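Local coordinates for protein haloacid dehalogenase (Pseudomonas aeruginosa, PDB 3UMC) that probably hydrolyses the carbon-halogen bond of L-2-haloacids as a member of the haloacid dehalogenase-like hydrolase superfamily, at residues R23-D28 with H130-D135; P123-G128 with I216-E221; E192-A197 with L244-Q249. One frame throughout, in Å; residues are numbered along the deposited sequence.

Interaction 1. Residues R23-D28 with H130-D135; sequences RAILFD and HALKAD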
loop_
_atom_site.group_PDB
_atom_site.type_symbol
_atom_site.label_atom_id
_atom_site.label_comp_id
_atom_site.label_asym_id
_atom_site.label_seq_id
_atom_site.Cartn_x
_atom_site.Cartn_y
_atom_site.Cartn_z
ATOM N N ARG A 23 -8.793 4.016 -14.130
ATOM C CA ARG A 23 -7.407 4.284 -13.754
ATOM C C ARG A 23 -6.742 3.285 -12.814
ATOM O O ARG A 23 -5.501 3.273 -12.697
ATOM C CB ARG A 23 -7.329 5.654 -13.121
ATOM C CG ARG A 23 -7.558 6.786 -14.213
ATOM C CD ARG A 23 -7.791 8.210 -13.647
ATOM N NE ARG A 23 -8.701 8.965 -14.495
ATOM C CZ ARG A 23 -8.400 9.499 -15.691
ATOM N NH1 ARG A 23 -7.170 9.382 -16.244
ATOM N NH2 ARG A 23 -9.349 10.168 -16.346
ATOM N N ALA A 24 -7.556 2.485 -12.122
ATOM C CA ALA A 24 -7.046 1.564 -11.133
ATOM C C ALA A 24 -7.787 0.240 -11.235
ATOM O O ALA A 24 -8.976 0.200 -11.515
ATOM C CB ALA A 24 -7.211 2.154 -9.732
ATOM N N ILE A 25 -7.081 -0.850 -10.987
ATOM C CA ILE A 25 -7.670 -2.143 -10.930
ATOM C C ILE A 25 -7.370 -2.655 -9.558
ATOM O O ILE A 25 -6.197 -2.790 -9.126
ATOM C CB ILE A 25 -7.079 -3.131 -11.966
ATOM C CG1 ILE A 25 -7.163 -2.585 -13.364
ATOM C CG2 ILE A 25 -7.844 -4.418 -11.975
ATOM C CD1 ILE A 25 -6.499 -3.449 -14.397
ATOM N N LEU A 26 -8.443 -2.990 -8.871
ATOM C CA LEU A 26 -8.362 -3.673 -7.602
ATOM C C LEU A 26 -8.478 -5.167 -7.904
ATOM O O LEU A 26 -9.262 -5.602 -8.726
ATOM C CB LEU A 26 -9.569 -3.273 -6.746
ATOM C CG LEU A 26 -9.799 -1.809 -6.371
ATOM C CD1 LEU A 26 -11.211 -1.643 -5.667
ATOM C CD2 LEU A 26 -8.727 -1.372 -5.478
ATOM N N PHE A 27 -7.755 -5.950 -7.158
ATOM C CA PHE A 27 -7.801 -7.355 -7.307
ATOM C C PHE A 27 -8.103 -8.057 -6.007
ATOM O O PHE A 27 -7.444 -7.856 -5.043
ATOM C CB PHE A 27 -6.395 -7.871 -7.706
ATOM C CG PHE A 27 -5.976 -7.508 -9.056
ATOM C CD1 PHE A 27 -6.162 -8.380 -10.100
ATOM C CD2 PHE A 27 -5.343 -6.309 -9.289
ATOM C CE1 PHE A 27 -5.742 -8.090 -11.316
ATOM C CE2 PHE A 27 -4.912 -5.997 -10.571
ATOM C CZ PHE A 27 -5.096 -6.871 -11.555
ATOM N N ASP A 28 -9.016 -9.003 -6.064
ATOM C CA ASP A 28 -9.071 -10.091 -5.101
ATOM C C ASP A 28 -7.795 -10.949 -5.205
ATOM O O ASP A 28 -7.218 -11.005 -6.272
ATOM C CB ASP A 28 -10.339 -10.923 -5.389
ATOM C CG ASP A 28 -10.450 -12.128 -4.477
ATOM O OD1 ASP A 28 -10.548 -11.925 -3.268
ATOM O OD2 ASP A 28 -10.369 -13.280 -4.983
ATOM N N HIS A 130 2.300 -7.464 -14.511
ATOM C CA HIS A 130 3.342 -6.625 -15.083
ATOM C C HIS A 130 2.905 -5.999 -16.295
ATOM O O HIS A 130 3.319 -4.881 -16.543
ATOM C CB HIS A 130 4.665 -7.369 -15.314
ATOM C CG HIS A 130 5.468 -7.506 -14.072
ATOM N ND1 HIS A 130 5.947 -6.407 -13.401
ATOM C CD2 HIS A 130 5.765 -8.577 -13.318
ATOM C CE1 HIS A 130 6.585 -6.817 -12.316
ATOM N NE2 HIS A 130 6.470 -8.129 -12.235
ATOM N N ALA A 131 2.055 -6.665 -17.093
ATOM C CA ALA A 131 1.479 -5.996 -18.237
ATOM C C ALA A 131 0.493 -4.839 -17.858
ATOM O O ALA A 131 0.512 -3.747 -18.450
ATOM C CB ALA A 131 0.743 -7.032 -19.156
ATOM N N LEU A 132 -0.439 -5.133 -16.973
ATOM C CA LEU A 132 -1.468 -4.186 -16.591
ATOM C C LEU A 132 -0.889 -2.977 -15.887
ATOM O O LEU A 132 -1.473 -1.904 -15.955
ATOM C CB LEU A 132 -2.516 -4.860 -15.693
ATOM C CG LEU A 132 -3.326 -5.958 -16.347
ATOM C CD1 LEU A 132 -3.910 -6.962 -15.330
ATOM C CD2 LEU A 132 -4.395 -5.349 -17.257
ATOM N N LYS A 133 0.252 -3.105 -15.218
ATOM C CA LYS A 133 0.734 -2.036 -14.356
ATOM C C LYS A 133 1.165 -0.774 -15.156
ATOM O O LYS A 133 1.266 0.364 -14.597
ATOM C CB LYS A 133 1.865 -2.504 -13.437
ATOM C CG LYS A 133 3.201 -2.435 -14.112
ATOM C CD LYS A 133 4.355 -2.939 -13.243
ATOM C CE LYS A 133 5.635 -3.268 -14.118
ATOM N NZ LYS A 133 6.749 -3.758 -13.263
ATOM N N ALA A 134 1.429 -0.971 -16.446
ATOM C CA ALA A 134 1.867 0.105 -17.278
ATOM C C ALA A 134 0.758 1.109 -17.411
ATOM O O ALA A 134 0.996 2.309 -17.452
ATOM C CB ALA A 134 2.288 -0.449 -18.706
ATOM N N ASP A 135 -0.474 0.646 -17.539
ATOM C CA ASP A 135 -1.565 1.537 -17.797
ATOM C C ASP A 135 -2.453 1.846 -16.569
ATOM O O ASP A 135 -3.182 2.784 -16.625
ATOM C CB ASP A 135 -2.349 0.993 -18.995
ATOM C CG ASP A 135 -1.487 1.046 -20.313
ATOM O OD1 ASP A 135 -1.040 2.176 -20.649
ATOM O OD2 ASP A 135 -1.160 -0.024 -20.905
#

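Interaction 2. Residues P123-G128 with I216-E221; sequences PDTLAG and IARPLE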
loop_
_atom_site.group_PDB
_atom_site.type_symbol
_atom_site.label_atom_id
_atom_site.label_comp_id
_atom_site.label_asym_id
_atom_site.label_seq_id
_atom_site.Cartn_x
_atom_site.Cartn_y
_atom_site.Cartn_z
ATOM N N PRO A 123 -0.052 -19.402 -13.415
ATOM C CA PRO A 123 0.960 -19.158 -14.458
ATOM C C PRO A 123 0.906 -17.822 -15.144
ATOM O O PRO A 123 1.945 -17.314 -15.635
ATOM C CB PRO A 123 0.649 -20.232 -15.503
ATOM C CG PRO A 123 0.095 -21.404 -14.672
ATOM C CD PRO A 123 -0.721 -20.714 -13.595
ATOM N N ASP A 124 -0.292 -17.214 -15.153
ATOM C CA ASP A 124 -0.509 -15.944 -15.782
ATOM C C ASP A 124 -0.356 -14.745 -14.842
ATOM O O ASP A 124 -0.336 -13.592 -15.276
ATOM C CB ASP A 124 -1.919 -15.889 -16.390
ATOM C CG ASP A 124 -3.041 -16.081 -15.338
ATOM O OD1 ASP A 124 -3.268 -17.221 -14.874
ATOM O OD2 ASP A 124 -3.759 -15.127 -15.041
ATOM N N THR A 125 -0.361 -14.989 -13.552
ATOM C CA THR A 125 -0.582 -13.868 -12.638
ATOM C C THR A 125 0.500 -12.802 -12.760
ATOM O O THR A 125 0.209 -11.635 -13.016
ATOM C CB THR A 125 -0.678 -14.329 -11.182
ATOM O OG1 THR A 125 -1.892 -15.052 -11.015
ATOM C CG2 THR A 125 -0.612 -13.117 -10.184
ATOM N N LEU A 126 1.744 -13.221 -12.580
ATOM C CA LEU A 126 2.887 -12.318 -12.622
ATOM C C LEU A 126 2.994 -11.546 -13.921
ATOM O O LEU A 126 3.100 -10.266 -13.942
ATOM C CB LEU A 126 4.196 -13.080 -12.343
ATOM C CG LEU A 126 4.645 -13.333 -10.896
ATOM C CD1 LEU A 126 3.484 -13.548 -9.969
ATOM C CD2 LEU A 126 5.697 -14.507 -10.687
ATOM N N ALA A 127 2.880 -12.255 -15.019
ATOM C CA ALA A 127 3.072 -11.590 -16.315
ATOM C C ALA A 127 1.973 -10.595 -16.560
ATOM O O ALA A 127 2.218 -9.519 -17.143
ATOM C CB ALA A 127 3.108 -12.560 -17.485
ATOM N N GLY A 128 0.764 -11.026 -16.251
ATOM C CA GLY A 128 -0.404 -10.225 -16.486
ATOM C C GLY A 128 -0.371 -8.984 -15.598
ATOM O O GLY A 128 -0.703 -7.911 -16.043
ATOM N N ILE A 216 -12.385 -13.473 -13.996
ATOM C CA ILE A 216 -11.463 -14.519 -14.532
ATOM C C ILE A 216 -11.777 -15.812 -13.822
ATOM O O ILE A 216 -11.568 -15.892 -12.652
ATOM C CB ILE A 216 -10.027 -14.127 -14.261
ATOM C CG1 ILE A 216 -9.737 -12.806 -14.985
ATOM C CG2 ILE A 216 -9.010 -15.176 -14.810
ATOM C CD1 ILE A 216 -8.241 -12.438 -15.097
ATOM N N ALA A 217 -12.257 -16.826 -14.525
ATOM C CA ALA A 217 -12.533 -18.089 -13.913
ATOM C C ALA A 217 -11.279 -18.778 -13.443
ATOM O O ALA A 217 -10.319 -18.801 -14.146
ATOM C CB ALA A 217 -13.380 -19.030 -14.924
ATOM N N ARG A 218 -11.317 -19.395 -12.264
ATOM C CA ARG A 218 -10.215 -20.209 -11.749
ATOM C C ARG A 218 -10.819 -21.546 -11.353
ATOM O O ARG A 218 -11.010 -21.811 -10.162
ATOM C CB ARG A 218 -9.585 -19.566 -10.524
ATOM C CG ARG A 218 -8.925 -18.244 -10.761
ATOM C CD ARG A 218 -7.866 -18.310 -11.895
ATOM N NE ARG A 218 -7.027 -17.127 -11.953
ATOM C CZ ARG A 218 -6.000 -16.931 -12.799
ATOM N NH1 ARG A 218 -5.719 -17.794 -13.773
ATOM N NH2 ARG A 218 -5.306 -15.814 -12.717
ATOM N N PRO A 219 -11.124 -22.396 -12.351
ATOM C CA PRO A 219 -11.891 -23.618 -12.070
ATOM C C PRO A 219 -11.173 -24.673 -11.210
ATOM O O PRO A 219 -11.829 -25.575 -10.791
ATOM C CB PRO A 219 -12.240 -24.167 -13.454
ATOM C CG PRO A 219 -11.096 -23.681 -14.416
ATOM C CD PRO A 219 -10.760 -22.249 -13.787
ATOM N N LEU A 220 -9.887 -24.474 -10.884
ATOM C CA LEU A 220 -9.050 -25.388 -10.101
ATOM C C LEU A 220 -8.798 -24.852 -8.687
ATOM O O LEU A 220 -8.125 -25.486 -7.886
ATOM C CB LEU A 220 -7.707 -25.639 -10.876
ATOM C CG LEU A 220 -7.946 -26.431 -12.216
ATOM C CD1 LEU A 220 -6.722 -26.863 -12.962
ATOM C CD2 LEU A 220 -8.784 -27.663 -11.916
ATOM N N GLU A 221 -9.333 -23.683 -8.353
ATOM C CA GLU A 221 -9.056 -23.122 -7.033
ATOM C C GLU A 221 -9.336 -24.140 -5.903
ATOM O O GLU A 221 -8.535 -24.273 -4.952
ATOM C CB GLU A 221 -9.902 -21.886 -6.781
ATOM C CG GLU A 221 -9.619 -21.221 -5.487
ATOM C CD GLU A 221 -10.415 -19.915 -5.241
ATOM O OE1 GLU A 221 -11.199 -19.410 -6.108
ATOM O OE2 GLU A 221 -10.158 -19.377 -4.161
#

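Interaction 3. Residues E192-A197 with L244-Q249; sequences EVMLCA and LDLHRQ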
loop_
_atom_site.group_PDB
_atom_site.type_symbol
_atom_site.label_atom_id
_atom_site.label_comp_id
_atom_site.label_asym_id
_atom_site.label_seq_id
_atom_site.Cartn_x
_atom_site.Cartn_y
_atom_site.Cartn_z
ATOM N N GLU A 192 -14.372 4.896 -11.968
ATOM C CA GLU A 192 -13.018 4.889 -12.525
ATOM C C GLU A 192 -12.170 3.709 -11.970
ATOM O O GLU A 192 -10.985 3.591 -12.265
ATOM C CB GLU A 192 -12.319 6.248 -12.316
ATOM C CG GLU A 192 -12.865 7.314 -13.351
ATOM C CD GLU A 192 -12.290 8.723 -13.159
ATOM O OE1 GLU A 192 -11.114 8.826 -12.788
ATOM O OE2 GLU A 192 -13.021 9.734 -13.396
ATOM N N VAL A 193 -12.808 2.821 -11.246
ATOM C CA VAL A 193 -12.105 1.701 -10.613
ATOM C C VAL A 193 -12.740 0.387 -11.026
ATOM O O VAL A 193 -13.964 0.279 -11.046
ATOM C CB VAL A 193 -12.148 1.812 -9.091
ATOM C CG1 VAL A 193 -11.339 0.643 -8.409
ATOM C CG2 VAL A 193 -11.588 3.186 -8.708
HETATM N N MSE A 194 -11.897 -0.569 -11.443
HETATM C CA MSE A 194 -12.379 -1.892 -11.792
HETATM C C MSE A 194 -11.952 -2.914 -10.740
HETATM O O MSE A 194 -10.839 -2.915 -10.293
HETATM C CB MSE A 194 -11.897 -2.270 -13.200
HETATM C CG MSE A 194 -12.286 -3.690 -13.598
HETATM SE SE MSE A 194 -11.923 -3.980 -15.552
HETATM C CE MSE A 194 -10.125 -4.161 -15.365
ATOM N N LEU A 195 -12.855 -3.783 -10.328
ATOM C CA LEU A 195 -12.492 -4.931 -9.554
ATOM C C LEU A 195 -12.337 -6.114 -10.470
ATOM O O LEU A 195 -13.270 -6.473 -11.208
ATOM C CB LEU A 195 -13.537 -5.287 -8.521
ATOM C CG LEU A 195 -13.276 -6.591 -7.701
ATOM C CD1 LEU A 195 -11.946 -6.578 -6.899
ATOM C CD2 LEU A 195 -14.479 -6.976 -6.803
ATOM N N CYS A 196 -11.208 -6.800 -10.319
ATOM C CA CYS A 196 -10.972 -8.092 -10.978
ATOM C C CYS A 196 -11.006 -9.198 -9.955
ATOM O O CYS A 196 -10.265 -9.166 -8.977
ATOM C CB CYS A 196 -9.629 -8.030 -11.695
ATOM S SG CYS A 196 -9.098 -9.589 -12.451
ATOM N N ALA A 197 -11.846 -10.196 -10.177
ATOM C CA ALA A 197 -11.985 -11.326 -9.252
ATOM C C ALA A 197 -12.392 -12.602 -9.931
ATOM O O ALA A 197 -13.002 -12.589 -10.954
ATOM C CB ALA A 197 -13.070 -11.023 -8.156
ATOM N N LEU A 244 -3.397 -11.831 -18.702
ATOM C CA LEU A 244 -2.798 -11.235 -19.911
ATOM C C LEU A 244 -3.887 -10.993 -20.941
ATOM O O LEU A 244 -3.872 -9.985 -21.645
ATOM C CB LEU A 244 -1.685 -12.142 -20.540
ATOM C CG LEU A 244 -0.306 -11.986 -19.923
ATOM C CD1 LEU A 244 0.669 -13.169 -20.391
ATOM C CD2 LEU A 244 0.323 -10.544 -20.191
ATOM N N ASP A 245 -4.820 -11.936 -21.032
ATOM C CA ASP A 245 -6.013 -11.736 -21.848
ATOM C C ASP A 245 -6.862 -10.535 -21.379
ATOM O O ASP A 245 -7.420 -9.829 -22.194
ATOM C CB ASP A 245 -6.831 -13.015 -21.907
ATOM C CG ASP A 245 -8.048 -12.899 -22.826
ATOM O OD1 ASP A 245 -7.849 -12.639 -24.038
ATOM O OD2 ASP A 245 -9.214 -13.049 -22.315
ATOM N N LEU A 246 -6.890 -10.263 -20.075
ATOM C CA LEU A 246 -7.522 -9.028 -19.539
ATOM C C LEU A 246 -6.762 -7.820 -20.071
ATOM O O LEU A 246 -7.369 -6.887 -20.602
ATOM C CB LEU A 246 -7.566 -9.014 -18.000
ATOM C CG LEU A 246 -8.158 -7.765 -17.319
ATOM C CD1 LEU A 246 -9.593 -7.542 -17.788
ATOM C CD2 LEU A 246 -8.077 -7.831 -15.791
ATOM N N HIS A 247 -5.444 -7.852 -19.975
ATOM C CA HIS A 247 -4.644 -6.820 -20.602
ATOM C C HIS A 247 -4.905 -6.640 -22.125
ATOM O O HIS A 247 -5.115 -5.516 -22.574
ATOM C CB HIS A 247 -3.159 -6.973 -20.329
ATOM C CG HIS A 247 -2.328 -5.918 -20.982
ATOM N ND1 HIS A 247 -1.452 -6.198 -22.012
ATOM C CD2 HIS A 247 -2.249 -4.582 -20.766
ATOM C CE1 HIS A 247 -0.858 -5.071 -22.388
ATOM N NE2 HIS A 247 -1.319 -4.083 -21.641
ATOM N N ARG A 248 -4.908 -7.728 -22.882
ATOM C CA ARG A 248 -5.244 -7.659 -24.310
ATOM C C ARG A 248 -6.592 -6.980 -24.451
ATOM O O ARG A 248 -6.683 -6.034 -25.190
ATOM C CB ARG A 248 -5.301 -9.070 -24.951
ATOM C CG ARG A 248 -4.988 -9.094 -26.453
ATOM C CD ARG A 248 -5.554 -10.335 -27.222
ATOM N NE ARG A 248 -6.786 -10.970 -26.673
ATOM C CZ ARG A 248 -8.052 -10.535 -26.782
ATOM N NH1 ARG A 248 -8.332 -9.369 -27.370
ATOM N NH2 ARG A 248 -9.051 -11.258 -26.238
ATOM N N GLN A 249 -7.634 -7.433 -23.744
ATOM C CA GLN A 249 -8.966 -6.857 -23.973
ATOM C C GLN A 249 -9.038 -5.378 -23.582
ATOM O O GLN A 249 -9.703 -4.594 -24.230
ATOM C CB GLN A 249 -10.084 -7.607 -23.256
ATOM C CG GLN A 249 -10.343 -8.999 -23.783
ATOM C CD GLN A 249 -11.474 -9.650 -23.094
ATOM O OE1 GLN A 249 -12.580 -9.104 -23.066
ATOM N NE2 GLN A 249 -11.250 -10.840 -22.548
#

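Interaction 1. Residues R23-D28 with H130-D135
Leu132 of helix 125-132 meets Ile25 and Phe27 of strand 24-27 with one methyl branch for each. It loses the most surface here and serves as a worked example of how a branched residue joins a helix to a sheet, in this case with helix 125-132 packed on one face of the parallel sheet of the Rossmann-like HAD fold. Its CD2 lies 4.0 Å from Ile25 CD1, the two side chains crossing at about a right angle. The other branch, CD1, comes to Phe27 CZ at 4.0 Å, at the ring edge and in its plane. The ring is therefore met at its rim, while one face is lined from within the strand by Ile25 CG2, 3.5 Å above the plane and offset toward the rim. Ile25 extends to the helix through CG1, which stands opposite the carbonyl carbon (chi1 -55°), and the near-straight second torsion, 175°, carries CD1 outward to the leucine.

Ile25 and Phe27, two positions apart, point to the same side of the central parallel sheet. Around them Cys196 touches the phenylalanine and Met194 the isoleucine, and Leu250 of helix 243-251 packs on Leu132. No hydrogen bond crosses between the segments. The three touching residues are buried and hydrocarbon at every point of contact, which implies cohesion through dispersion and exclusion of water.

Interaction 2. Residues P123-G128 with I216-E221
Arg218 and Asp124 run at each other from opposite directions and meet end-on, a compact illustration of how a bidentate salt bridge joins a loop to a segment, 123-128, that leads into a helix. The arginine offers both terminal nitrogens, one to each carboxylate oxygen. NH1 gives a 2.7 Å hydrogen bond to Asp124 OD1, using the syn lone pair of that oxygen, and OD1 lies close to the guanidinium plane. The second bond, from NH2 to Asp124 OD2 at 2.9 Å, also arrives on the syn side but is tilted somewhat from both planes. Carboxylate and guanidinium are turned 40° apart, so the pair is twisted rather than coplanar. Neither bond is straight, with N-H...O angles of 158° and 153°.

The arginine chain leaves its backbone with a bend at the second torsion and then runs extended to the carboxylate. Ile216 CG2 sits over the centre of one guanidinium face, 3.9 Å above it. Thr125 OG1 comes obliquely to within 3.9 Å of Arg218 NH2, yet its hydrogen-bond partner is the backbone oxygen of Leu33.

Further bonds restrict both ionic groups: Arg218 NE is bonded to Thr32 O, and Asp124 OD2 also accepts from the backbone N of Leu243. The aspartate is thus shared by the loop and the start of helix 243-251, while the arginine reaches the segment that follows strand 24-27. Arg218 also opens a type I beta turn that ends at Glu221. The arrangement is an end-on arginine-carboxylate pair, its arginine buried, in a Rossmann-like HAD fold, joining the loop after strand 212-216 to the segment 123-128 that leads into helix 125-132.

Interaction 3. Residues E192-A197 with L244-Q249
Met194 and Cys196 of strand 193-197 reach one side chain of helix 243-251, Leu246, in the helix-on-sheet layering of the Rossmann-like HAD fold. The contacts across the interface are apolar. Met194, present as selenomethionine, approaches Leu246 tip to tip, its CE 4.2 Å from Leu246 CD1. Its chain runs out extended, CG opposite the backbone N at chi1 176°, before bending at the third torsion (76°) to bring the methyl to the leucine's end. Cys196 supplies the other half, with SG 3.9 Å from Leu246 CD2. The two leucine methyls are therefore divided between two strand residues that point to the same side of the sheet. Cys196 also touches Ile25 of the adjoining strand, and Leu246 packs on Leu238 of strand 238-240, so the leucine lies against a wider hydrophobic surface.

Polar interactions gather within the helical segment, around Asp245. Its OD1 forms a salt bridge with Arg248 NH2 at 2.9 Å, supplemented by a weak bond from Arg248 NE. OD2 receives a hydrogen bond from the backbone N of Ser241, which links the helix to the chain just before it. Gln249 NE2 donates to Ile239 O as well as to the aspartate. In the bond from Gln249 NE2 to Asp245 OD2, 3.0 Å long, the donor stands above the carboxylate plane by 47°, while OD2 lies nearly in the amide plane.

From the N terminus, strand 24-27 enters the middle of the parallel sheet, and interaction 1 closes the first long loop when the chain returns in helix 125-132. Residues 123-128 come before 130-135, so interaction 2 opens before interaction 1 closes, and the two cross; interaction 2 closes at 216-221. Interaction 3 opens at 192-197, after interaction 1 has closed, and ends at 244-249, crossing interaction 2. Leu26 is probably hydrogen-bonded to Met194 and Cys196. Interactions 1 and 3 set helices 125-132 and 243-251 on neighbouring strands of the sheet, interaction 2 holds the loop after strand 212-216 to residues 123-128, and the helices meet separately through Leu244 on Gly128.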